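Local coordinates for putative Glycerophosphoryl diester phosphodiesterase (Silicibacter pomeroyi, PDB 3L12), which belongs to the glycerophosphoryl diester phosphodiesterase family, adopts a TIM-barrel fold and holds a magnesium ion in this model, at residues G25-M30 against V294-G299; V271-V276 against T288-I293. All coordinates share one frame; numbering follows the deposited sequence. Where two conformers were deposited one is given.

Contact 1: G25-M30 against V294-G299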
loop_
_atom_site.group_PDB
_atom_site.type_symbol
_atom_site.label_atom_id
_atom_site.label_comp_id
_atom_site.label_asym_id
_atom_site.label_seq_id
_atom_site.Cartn_x
_atom_site.Cartn_y
_atom_site.Cartn_z
ATOM N N GLY A 25 -10.923 3.558 -0.099
ATOM C CA GLY A 25 -9.633 3.448 0.542
ATOM C C GLY A 25 -8.587 3.576 -0.550
ATOM O O GLY A 25 -8.289 4.680 -1.047
ATOM N N ALA A 26 -7.995 2.455 -0.971
ATOM C CA ALA A 26 -6.984 2.429 -2.040
ATOM C C ALA A 26 -7.126 1.075 -2.730
ATOM O O ALA A 26 -6.311 0.199 -2.546
ATOM C CB ALA A 26 -5.614 2.579 -1.516
ATOM N N ARG A 27 -8.208 0.919 -3.482
ATOM C CA ARG A 27 -8.526 -0.342 -4.119
ATOM C C ARG A 27 -7.399 -0.899 -4.993
ATOM O O ARG A 27 -7.266 -2.101 -5.171
ATOM C CB ARG A 27 -9.822 -0.172 -4.919
ATOM C CG ARG A 27 -10.226 -1.366 -5.810
ATOM C CD ARG A 27 -11.619 -1.249 -6.395
ATOM N NE ARG A 27 -11.774 -0.079 -7.279
ATOM C CZ ARG A 27 -12.708 0.092 -8.174
ATOM N NH1 ARG A 27 -13.660 -0.823 -8.383
ATOM N NH2 ARG A 27 -12.682 1.172 -8.947
ATOM N N GLY A 28 -6.580 -0.060 -5.612
ATOM C CA GLY A 28 -5.424 -0.610 -6.344
ATOM C C GLY A 28 -4.328 -1.258 -5.521
ATOM O O GLY A 28 -3.522 -1.993 -6.080
ATOM N N VAL A 29 -4.278 -1.003 -4.199
ATOM C CA VAL A 29 -3.242 -1.440 -3.284
ATOM C C VAL A 29 -3.710 -2.476 -2.201
ATOM O O VAL A 29 -3.010 -3.411 -1.882
ATOM C CB VAL A 29 -2.564 -0.216 -2.564
ATOM C CG1 VAL A 29 -1.329 -0.688 -1.746
ATOM C CG2 VAL A 29 -2.225 0.898 -3.628
HETATM N N MSE A 30 -4.897 -2.251 -1.652
HETATM C CA MSE A 30 -5.474 -3.006 -0.611
HETATM C C MSE A 30 -6.920 -3.352 -0.914
HETATM O O MSE A 30 -7.559 -2.662 -1.636
HETATM C CB MSE A 30 -5.465 -2.202 0.698
HETATM C CG MSE A 30 -4.050 -2.084 1.231
HETATM SE SE MSE A 30 -3.198 -3.624 1.974
HETATM C CE MSE A 30 -4.046 -3.564 3.728
ATOM N N VAL A 294 -10.787 11.443 -7.294
ATOM C CA VAL A 294 -11.025 10.195 -6.638
ATOM C C VAL A 294 -10.293 9.161 -7.474
ATOM O O VAL A 294 -10.530 9.012 -8.682
ATOM C CB VAL A 294 -12.544 9.858 -6.578
ATOM C CG1 VAL A 294 -12.793 8.535 -5.883
ATOM C CG2 VAL A 294 -13.300 11.002 -5.877
ATOM N N THR A 295 -9.436 8.402 -6.792
ATOM C CA THR A 295 -8.532 7.447 -7.439
ATOM C C THR A 295 -8.363 6.115 -6.656
ATOM O O THR A 295 -8.316 6.074 -5.445
ATOM C CB THR A 295 -7.139 8.091 -7.690
ATOM O OG1 THR A 295 -6.302 7.193 -8.477
ATOM C CG2 THR A 295 -6.456 8.487 -6.329
ATOM N N ASP A 296 -8.203 5.023 -7.411
ATOM C CA ASP A 296 -7.807 3.743 -6.861
ATOM C C ASP A 296 -6.304 3.649 -6.514
ATOM O O ASP A 296 -5.867 2.723 -5.792
ATOM C CB ASP A 296 -8.134 2.612 -7.863
ATOM C CG ASP A 296 -9.636 2.452 -8.093
ATOM O OD1 ASP A 296 -10.361 2.450 -7.113
ATOM O OD2 ASP A 296 -10.067 2.292 -9.250
ATOM N N TYR A 297 -5.521 4.643 -7.006
ATOM C CA TYR A 297 -4.056 4.662 -6.881
ATOM C C TYR A 297 -3.599 6.005 -6.324
ATOM O O TYR A 297 -3.124 6.855 -7.069
ATOM C CB TYR A 297 -3.410 4.424 -8.247
ATOM C CG TYR A 297 -3.710 3.057 -8.810
ATOM C CD1 TYR A 297 -2.911 1.957 -8.477
ATOM C CD2 TYR A 297 -4.798 2.868 -9.651
ATOM C CE1 TYR A 297 -3.193 0.670 -8.972
ATOM C CE2 TYR A 297 -5.109 1.591 -10.119
ATOM C CZ TYR A 297 -4.323 0.526 -9.799
ATOM O OH TYR A 297 -4.575 -0.763 -10.300
ATOM N N PRO A 298 -3.771 6.184 -5.020
ATOM C CA PRO A 298 -3.400 7.516 -4.452
ATOM C C PRO A 298 -1.923 7.859 -4.618
ATOM O O PRO A 298 -1.620 9.020 -4.909
ATOM C CB PRO A 298 -3.771 7.392 -2.963
ATOM C CG PRO A 298 -4.488 6.138 -2.803
ATOM C CD PRO A 298 -4.441 5.317 -4.040
ATOM N N GLY A 299 -0.997 6.907 -4.461
ATOM C CA GLY A 299 0.411 7.250 -4.623
ATOM C C GLY A 299 0.705 7.730 -6.027
ATOM O O GLY A 299 1.469 8.666 -6.204
#
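R27 grips the carboxylate of D296 side-on, with one nitrogen for each oxygen. R27 NE donates to D296 OD1 at 2.9 Å, nearly in the guanidinium plane but from well above the carboxylate plane, while R27 NH2 reaches D296 OD2, also at 2.9 Å, on the syn side. The two planes stand 62° apart, so the salt bridge is twisted rather than flat. R27 gets there with CG anti to its backbone N (chi1 173°) and a single bend at chi3. Each carboxylate oxygen has a second partner, H23 ND1 on OD1 and N277 ND2 on OD2, so four bonds grip the group, two to each oxygen. The remaining R27 nitrogen, NH1, bonds to Y111 OH. On the backbone, G28 N donates to D296 O at 2.9 Å, and A26 O accepts from both V29 N and M30 N. Y297 N donates to T295 OG1 at 3.0 Å, closing an ST turn just before the helix. The apolar part of the contact is small: G28 CA lies over a face of the Y297 ring, 4.1 Å from its centroid, in a CH-pi contact; A26 CB rests 3.9 Å from P298 CD. The contact ties the loop after strand 19-23 to the junction of strand 292-295 with helix 298-307, while helix 35-43 packs F40 against A26 and V29.

Contact 2: V271-V276 against T288-I293; sequences VLTWTV and TGVDGI
The D291 carboxylate faces the start of the neighbouring strand: V271 N donates to D291 OD1 at 2.8 Å, almost straight (171°), on the anti side and 31° out of the carboxylate plane. H265 NE2 also bonds to that oxygen and G13 N to OD2, so both oxygens of this buried acid are satisfied. The other flat group, the W274 indole, makes no contact with 288-293; T275 OG1 lies at its edge, W274 NE1 bonds to C250 O, and the ring meets Y252 edge-to-face. In return for the side-chain bond, D291 N donates to V271 O at 2.9 Å in the carbonyl plane, with G292 N adding a weak bond to the same oxygen. Further on, T273 N donates to G292 O at 3.0 Å, and L272 CA to G292 O and I293 CA to T273 O make C-H...O contacts, the usual pattern of parallel strands. G292 has no side chain, and L272 CD2 settles against its backbone, 3.6 Å from G292 N. T273 and I293 occupy the other face of the sheet. V276 CB meets I293 CG2 at 3.7 Å, a branch held anti to the I293 backbone N. V271 CG1 touches V290 CG1 at 4.1 Å, the two side chains crossing near a right angle. After G289 ends helix 279-288 in a Schellman motif, the chain enters strand 292-295 beside strand 270-273: the beta-alpha-beta unit from which TIM barrels are built.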
loop_
_atom_site.group_PDB
_atom_site.type_symbol
_atom_site.label_atom_id
_atom_site.label_comp_id
_atom_site.label_asym_id
_atom_site.label_seq_id
_atom_site.Cartn_x
_atom_site.Cartn_y
_atom_site.Cartn_z
ATOM N N VAL A 271 -16.058 20.460 -7.631
ATOM C CA VAL A 271 -16.099 19.411 -8.604
ATOM C C VAL A 271 -15.041 18.365 -8.261
ATOM O O VAL A 271 -13.838 18.683 -8.206
ATOM C CB VAL A 271 -15.873 19.941 -10.020
ATOM C CG1 VAL A 271 -15.993 18.833 -11.046
ATOM C CG2 VAL A 271 -16.860 21.117 -10.310
ATOM N N LEU A 272 -15.496 17.158 -7.993
ATOM C CA LEU A 272 -14.594 16.022 -7.694
ATOM C C LEU A 272 -14.853 15.013 -8.794
ATOM O O LEU A 272 -16.001 14.546 -8.965
ATOM C CB LEU A 272 -14.880 15.414 -6.340
ATOM C CG LEU A 272 -14.899 16.310 -5.103
ATOM C CD1 LEU A 272 -15.118 15.366 -3.912
ATOM C CD2 LEU A 272 -13.602 17.094 -4.939
ATOM N N THR A 273 -13.831 14.646 -9.549
ATOM C CA THR A 273 -14.037 13.664 -10.599
ATOM C C THR A 273 -13.492 12.282 -10.173
ATOM O O THR A 273 -12.608 12.174 -9.279
ATOM C CB THR A 273 -13.471 14.161 -11.917
ATOM O OG1 THR A 273 -13.949 13.303 -12.971
ATOM C CG2 THR A 273 -11.934 14.263 -11.829
ATOM N N TRP A 274 -14.041 11.229 -10.793
ATOM C CA TRP A 274 -13.817 9.836 -10.398
ATOM C C TRP A 274 -13.957 8.903 -11.572
ATOM O O TRP A 274 -14.484 9.376 -12.610
ATOM C CB TRP A 274 -14.879 9.391 -9.338
ATOM C CG TRP A 274 -16.265 9.467 -9.871
ATOM C CD1 TRP A 274 -17.054 10.569 -9.904
ATOM C CD2 TRP A 274 -16.997 8.416 -10.503
ATOM N NE1 TRP A 274 -18.231 10.281 -10.558
ATOM C CE2 TRP A 274 -18.228 8.974 -10.936
ATOM C CE3 TRP A 274 -16.726 7.066 -10.785
ATOM C CZ2 TRP A 274 -19.203 8.218 -11.567
ATOM C CZ3 TRP A 274 -17.706 6.326 -11.443
ATOM C CH2 TRP A 274 -18.922 6.917 -11.824
ATOM N N THR A 275 -13.372 7.692 -11.576
ATOM C CA THR A 275 -12.343 7.159 -10.682
ATOM C C THR A 275 -11.123 7.184 -11.634
ATOM O O THR A 275 -11.109 6.503 -12.666
ATOM C CB THR A 275 -12.635 5.781 -10.179
ATOM O OG1 THR A 275 -13.748 5.849 -9.277
ATOM C CG2 THR A 275 -11.444 5.224 -9.479
ATOM N N VAL A 276 -10.148 8.020 -11.304
ATOM C CA VAL A 276 -9.115 8.370 -12.302
ATOM C C VAL A 276 -7.853 7.651 -11.933
ATOM O O VAL A 276 -7.230 7.945 -10.889
ATOM C CB VAL A 276 -8.940 9.926 -12.429
ATOM C CG1 VAL A 276 -8.204 10.286 -13.701
ATOM C CG2 VAL A 276 -10.300 10.746 -12.328
ATOM N N THR A 288 -7.892 20.344 -15.907
ATOM C CA THR A 288 -9.198 20.912 -16.095
ATOM C C THR A 288 -9.488 21.858 -14.944
ATOM O O THR A 288 -10.394 22.683 -15.025
ATOM C CB THR A 288 -10.300 19.857 -16.156
ATOM O OG1 THR A 288 -10.389 19.208 -14.888
ATOM C CG2 THR A 288 -10.008 18.846 -17.250
ATOM N N GLY A 289 -8.751 21.755 -13.850
ATOM C CA GLY A 289 -9.104 22.612 -12.732
ATOM C C GLY A 289 -10.101 22.002 -11.727
ATOM O O GLY A 289 -10.604 22.705 -10.902
ATOM N N VAL A 290 -10.351 20.693 -11.779
ATOM C CA VAL A 290 -11.222 20.065 -10.792
ATOM C C VAL A 290 -10.635 20.313 -9.417
ATOM O O VAL A 290 -9.385 20.471 -9.248
ATOM C CB VAL A 290 -11.422 18.531 -11.049
ATOM C CG1 VAL A 290 -12.112 18.279 -12.391
ATOM C CG2 VAL A 290 -10.076 17.757 -10.947
ATOM N N ASP A 291 -11.517 20.330 -8.435
ATOM C CA ASP A 291 -11.110 20.521 -7.054
ATOM C C ASP A 291 -10.413 19.282 -6.519
ATOM O O ASP A 291 -9.500 19.413 -5.693
ATOM C CB ASP A 291 -12.313 20.809 -6.190
ATOM C CG ASP A 291 -12.936 22.130 -6.529
ATOM O OD1 ASP A 291 -13.855 22.140 -7.382
ATOM O OD2 ASP A 291 -12.469 23.127 -5.998
ATOM N N GLY A 292 -10.804 18.120 -7.004
ATOM C CA GLY A 292 -10.230 16.875 -6.492
ATOM C C GLY A 292 -10.449 15.704 -7.417
ATOM O O GLY A 292 -11.303 15.756 -8.297
ATOM N N ILE A 293 -9.621 14.681 -7.187
ATOM C CA ILE A 293 -9.599 13.440 -7.940
ATOM C C ILE A 293 -9.745 12.239 -7.040
ATOM O O ILE A 293 -8.977 12.093 -6.054
ATOM C CB ILE A 293 -8.255 13.315 -8.685
ATOM C CG1 ILE A 293 -8.133 14.406 -9.710
ATOM C CG2 ILE A 293 -8.123 11.966 -9.404
ATOM C CD1 ILE A 293 -6.698 14.502 -10.334
#

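How the contacts relate
All eight touching residues of contact 2 are buried, against six of eight in contact 1, where V29 and Y297 are partly exposed. They share strand 292-295: contact 2 zips its beginning to strand 270-273, contact 1 anchors its far end to the loop after strand 19-23. In the barrel wall, contact 2 relies on main-chain bonds and aliphatic packing, with one acid just before the strand; at the strand end, contact 1 relies on a salt bridge, with the R27 side chain about 8 Å from the magnesium ion. V294 N to T273 O (2.8 Å) and T295 OG1 to V276 O (2.7 Å) join the two directly. In contact 1, V29 packs on V29 of the second subunit; contact 2 touches no other chain.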